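Local atomic coordinates of glutathione transferase o1 (Bombyx mori, PDB entry 3RBT), a protein that probably conjugates glutathione to electrophilic substrates or reduces dehydroascorbate with glutathione. Residues A[178-181]-A[182-186]; A[224-227]-A[228-231]. One frame throughout, in Å; residues are numbered along the deposited sequence.

Overall arrangement
The chain first builds the thioredoxin-like N-terminal domain, with its small mixed sheet, and then the all-helical C-terminal domain that holds contact 1, within helix 174-186. Contact 2 follows in series, where the loop after helix 218-222 turns into helix 227-237. Each contact joins adjoining residues of one continuous run, so neither closes a long loop and the two neither nest nor cross. They nevertheless meet in space, their centres about 12 Å apart: Glu184 of contact 1 shares a probable hydrogen bond with Tyr230 of contact 2, which ties helix 227-237 to helix 174-186. Arg185 adds a link to the N-terminal domain through the carbonyl of Met34.

Contact 1 of 2, residues A[178-181]-A[182-186]; sequences MVWP and WVERL
Trp180 and Glu184 face each other one turn apart in helix 174-186, a buried helix of the all-alpha C-terminal domain of the glutathione transferase fold, kinked where the nitrogen of Pro181 has no hydrogen to give to the turn before. Packing is closest on the Trp180 side. Its indole NE1 donates to Glu184 OE2 at 2.8 Å, meeting the oxygen from above the carboxylate plane; ring and carboxylate stand 81° apart. Glu184 CB lies over one face of the indole, 3.4 Å above its plane and offset toward the rim. Trp180 gets there because its CG is anti to the backbone N (chi1 -173°), which carries the ring along the helix beside the next turn. Along the backbone, Glu184 N donates almost straight to Trp180 O at 2.8 Å. The other carboxylate oxygen, OE1, shares a probable hydrogen bond with the hydroxyl of Tyr230, so each oxygen of this buried group has a polar partner. On the same side of the indole plane as Glu184 CB, Val183 CG1 approaches obliquely, 3.5 Å from Trp180 CZ3.

Pro181 O is gripped twice by Arg185, from opposite faces of its carbonyl plane: the backbone N lies at 3.3 Å, and NH1, 51° out of that plane, at 2.9 Å. The guanidinium turns its edge to this oxygen, while NH2 reaches the carbonyl of Met34 and NE the hydroxyl of Tyr234.

The flank of Val179 is looser, though also buried. Its CG1 comes no nearer than 3.9 Å to Val183 CG2, and the bond from Trp182 N to Val179 O is weak; helices 113-138 and 205-216 pack against this flank. Trp182 turns an edge toward the preceding turn, with Met178 O lying in the plane of the indole, 3.4 Å from CZ3.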
loop_
_atom_site.group_PDB
_atom_site.type_symbol
_atom_site.label_atom_id
_atom_site.label_comp_id
_atom_site.label_asym_id
_atom_site.label_seq_id
_atom_site.Cartn_x
_atom_site.Cartn_y
_atom_site.Cartn_z
ATOM N N MET A 178 1.844 -13.078 5.136
ATOM C CA MET A 178 2.089 -11.641 5.336
ATOM C C MET A 178 1.994 -11.252 6.812
ATOM O O MET A 178 2.730 -10.398 7.292
ATOM C CB MET A 178 1.097 -10.787 4.526
ATOM C CG MET A 178 1.334 -10.762 2.999
ATOM S SD MET A 178 3.040 -10.473 2.494
ATOM C CE MET A 178 3.124 -8.699 2.495
ATOM N N VAL A 179 1.083 -11.907 7.514
ATOM C CA VAL A 179 0.722 -11.590 8.883
ATOM C C VAL A 179 1.585 -12.360 9.903
ATOM O O VAL A 179 1.841 -11.873 11.018
ATOM C CB VAL A 179 -0.801 -11.890 9.046
ATOM C CG1 VAL A 179 -1.136 -12.557 10.322
ATOM C CG2 VAL A 179 -1.637 -10.625 8.790
ATOM N N TRP A 180 2.057 -13.537 9.500
ATOM C CA TRP A 180 2.722 -14.458 10.418
ATOM C C TRP A 180 3.929 -13.912 11.199
ATOM O O TRP A 180 4.012 -14.143 12.405
ATOM C CB TRP A 180 3.097 -15.783 9.737
ATOM C CG TRP A 180 3.624 -16.765 10.748
ATOM C CD1 TRP A 180 4.895 -17.229 10.858
ATOM C CD2 TRP A 180 2.886 -17.346 11.836
ATOM N NE1 TRP A 180 4.999 -18.083 11.939
ATOM C CE2 TRP A 180 3.776 -18.164 12.555
ATOM C CE3 TRP A 180 1.556 -17.243 12.272
ATOM C CZ2 TRP A 180 3.374 -18.905 13.677
ATOM C CZ3 TRP A 180 1.164 -17.958 13.392
ATOM C CH2 TRP A 180 2.069 -18.778 14.084
ATOM N N PRO A 181 4.870 -13.214 10.529
ATOM C CA PRO A 181 6.070 -12.825 11.268
ATOM C C PRO A 181 5.790 -12.130 12.611
ATOM O O PRO A 181 6.428 -12.468 13.604
ATOM C CB PRO A 181 6.790 -11.891 10.284
ATOM C CG PRO A 181 6.423 -12.451 8.967
ATOM C CD PRO A 181 4.969 -12.799 9.116
ATOM N N TRP A 182 4.831 -11.209 12.643
ATOM C CA TRP A 182 4.485 -10.514 13.879
ATOM C C TRP A 182 3.766 -11.424 14.866
ATOM O O TRP A 182 4.036 -11.363 16.064
ATOM C CB TRP A 182 3.700 -9.227 13.596
ATOM C CG TRP A 182 4.588 -8.227 12.918
ATOM C CD1 TRP A 182 5.333 -7.237 13.519
ATOM C CD2 TRP A 182 4.867 -8.142 11.518
ATOM N NE1 TRP A 182 6.042 -6.541 12.570
ATOM C CE2 TRP A 182 5.778 -7.079 11.335
ATOM C CE3 TRP A 182 4.426 -8.858 10.394
ATOM C CZ2 TRP A 182 6.251 -6.709 10.069
ATOM C CZ3 TRP A 182 4.901 -8.493 9.142
ATOM C CH2 TRP A 182 5.809 -7.432 8.993
ATOM N N VAL A 183 2.891 -12.292 14.359
ATOM C CA VAL A 183 2.197 -13.256 15.212
ATOM C C VAL A 183 3.184 -14.207 15.922
ATOM O O VAL A 183 3.063 -14.455 17.120
ATOM C CB VAL A 183 1.092 -14.018 14.437
ATOM C CG1 VAL A 183 0.455 -15.096 15.307
ATOM C CG2 VAL A 183 0.023 -13.042 13.966
ATOM N N GLU A 184 4.167 -14.717 15.185
ATOM C CA GLU A 184 5.172 -15.611 15.765
ATOM C C GLU A 184 5.964 -14.922 16.886
ATOM O O GLU A 184 6.292 -15.547 17.899
ATOM C CB GLU A 184 6.128 -16.089 14.684
ATOM C CG GLU A 184 6.928 -17.310 15.060
ATOM C CD GLU A 184 7.862 -17.705 13.946
ATOM O OE1 GLU A 184 8.994 -17.168 13.904
ATOM O OE2 GLU A 184 7.456 -18.540 13.104
ATOM N N ARG A 185 6.266 -13.638 16.676
ATOM C CA ARG A 185 6.966 -12.817 17.663
ATOM C C ARG A 185 6.153 -12.593 18.936
ATOM O O ARG A 185 6.722 -12.541 20.020
ATOM C CB ARG A 185 7.399 -11.481 17.060
ATOM C CG ARG A 185 8.634 -11.618 16.186
ATOM C CD ARG A 185 8.821 -10.452 15.220
ATOM N NE ARG A 185 10.078 -10.618 14.490
ATOM C CZ ARG A 185 10.256 -11.467 13.477
ATOM N NH1 ARG A 185 9.257 -12.235 13.057
ATOM N NH2 ARG A 185 11.442 -11.558 12.884
ATOM N N LEU A 186 4.831 -12.495 18.803
ATOM C CA LEU A 186 3.954 -12.265 19.960
ATOM C C LEU A 186 4.085 -13.319 21.052
ATOM O O LEU A 186 3.957 -12.999 22.233
ATOM C CB LEU A 186 2.490 -12.126 19.540
ATOM C CG LEU A 186 2.159 -10.910 18.673
ATOM C CD1 LEU A 186 0.677 -10.889 18.311
ATOM C CD2 LEU A 186 2.579 -9.604 19.350
#

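Contact 2 of 2, residues A[224-227]-A[228-231]; sequences AHSP and QEYF
Ser226 and Glu229 meet in a local helix-capping contact at the start of helix 227-237, where the loop after helix 218-222 turns into the helix near the surface. Ser226 occupies the N-cap. Its OG, set between the backbone N and the carbonyl carbon (chi1 64°), accepts from Glu229 N at 3.2 Å. In return Ser226 N donates to Glu229 OE1 at 3.0 Å, approaching from well above the carboxylate plane. This reciprocal exchange is a capping box, and it satisfies one backbone N-H at the open end of the first turn while fixing the glutamate back along the loop. The helix then continues with bonds from Tyr230 N to Ser226 O and from Phe231 N to Pro227 O.

Just before the cap, His225 lays its CB over one face of the Tyr230 ring, 3.9 Å from the centroid, in a CH-pi contact. The imidazole itself meets the phenol obliquely, their planes 58° apart. Replacing Tyr230 by an alanine would probably leave Glu184 OE1 without its hydroxyl partner and take away the ring face beneath His225. Pro227 and Phe231 pack against Cys191 of helix 189-192.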
loop_
_atom_site.group_PDB
_atom_site.type_symbol
_atom_site.label_atom_id
_atom_site.label_comp_id
_atom_site.label_asym_id
_atom_site.label_seq_id
_atom_site.Cartn_x
_atom_site.Cartn_y
_atom_site.Cartn_z
ATOM N N ALA A 224 11.524 -20.015 11.511
ATOM C CA ALA A 224 10.973 -19.757 12.835
ATOM C C ALA A 224 12.047 -19.544 13.894
ATOM O O ALA A 224 13.169 -20.047 13.773
ATOM C CB ALA A 224 10.071 -20.921 13.258
ATOM N N HIS A 225 11.678 -18.804 14.936
ATOM C CA HIS A 225 12.411 -18.802 16.198
ATOM C C HIS A 225 11.412 -19.014 17.331
ATOM O O HIS A 225 10.224 -18.733 17.173
ATOM C CB HIS A 225 13.193 -17.497 16.387
ATOM C CG HIS A 225 14.308 -17.322 15.402
ATOM N ND1 HIS A 225 14.119 -16.753 14.161
ATOM C CD2 HIS A 225 15.613 -17.679 15.459
ATOM C CE1 HIS A 225 15.262 -16.757 13.498
ATOM N NE2 HIS A 225 16.185 -17.311 14.264
ATOM N N SER A 226 11.899 -19.525 18.459
ATOM C CA SER A 226 11.068 -19.784 19.627
ATOM C C SER A 226 10.695 -18.495 20.380
ATOM O O SER A 226 11.312 -17.447 20.163
ATOM C CB SER A 226 11.789 -20.769 20.559
ATOM O OG SER A 226 12.986 -20.211 21.074
ATOM N N PRO A 227 9.656 -18.564 21.243
ATOM C CA PRO A 227 9.361 -17.486 22.189
ATOM C C PRO A 227 10.608 -17.000 22.931
ATOM O O PRO A 227 10.866 -15.794 22.967
ATOM C CB PRO A 227 8.391 -18.148 23.163
ATOM C CG PRO A 227 7.635 -19.110 22.302
ATOM C CD PRO A 227 8.573 -19.569 21.220
ATOM N N GLN A 228 11.388 -17.930 23.482
ATOM C CA GLN A 228 12.578 -17.571 24.264
ATOM C C GLN A 228 13.625 -16.855 23.405
ATOM O O GLN A 228 14.203 -15.849 23.832
ATOM C CB GLN A 228 13.191 -18.808 24.943
ATOM C CG GLN A 228 14.286 -18.492 25.971
ATOM C CD GLN A 228 13.787 -17.625 27.127
ATOM O OE1 GLN A 228 14.269 -16.510 27.331
ATOM N NE2 GLN A 228 12.809 -18.130 27.874
ATOM N N GLU A 229 13.846 -17.375 22.198
ATOM C CA GLU A 229 14.818 -16.797 21.274
ATOM C C GLU A 229 14.432 -15.368 20.892
ATOM O O GLU A 229 15.273 -14.475 20.912
ATOM C CB GLU A 229 15.002 -17.683 20.028
ATOM C CG GLU A 229 15.792 -18.981 20.301
ATOM C CD GLU A 229 15.529 -20.074 19.269
ATOM O OE1 GLU A 229 14.911 -19.779 18.224
ATOM O OE2 GLU A 229 15.934 -21.232 19.498
ATOM N N TYR A 230 13.159 -15.149 20.569
ATOM C CA TYR A 230 12.675 -13.791 20.303
ATOM C C TYR A 230 12.846 -12.890 21.521
ATOM O O TYR A 230 13.250 -11.727 21.380
ATOM C CB TYR A 230 11.215 -13.796 19.861
ATOM C CG TYR A 230 11.003 -14.150 18.401
ATOM C CD1 TYR A 230 11.809 -13.600 17.400
ATOM C CD2 TYR A 230 9.977 -15.011 18.021
ATOM C CE1 TYR A 230 11.603 -13.924 16.056
ATOM C CE2 TYR A 230 9.759 -15.334 16.685
ATOM C CZ TYR A 230 10.572 -14.791 15.713
ATOM O OH TYR A 230 10.355 -15.115 14.394
ATOM N N PHE A 231 12.556 -13.443 22.703
ATOM C CA PHE A 231 12.603 -12.701 23.969
ATOM C C PHE A 231 14.019 -12.236 24.299
ATOM O O PHE A 231 14.233 -11.066 24.612
ATOM C CB PHE A 231 12.012 -13.543 25.108
ATOM C CG PHE A 231 12.109 -12.902 26.475
ATOM C CD1 PHE A 231 11.346 -11.779 26.800
ATOM C CD2 PHE A 231 12.940 -13.449 27.456
ATOM C CE1 PHE A 231 11.424 -11.197 28.077
ATOM C CE2 PHE A 231 13.020 -12.873 28.733
ATOM C CZ PHE A 231 12.259 -11.746 29.041
#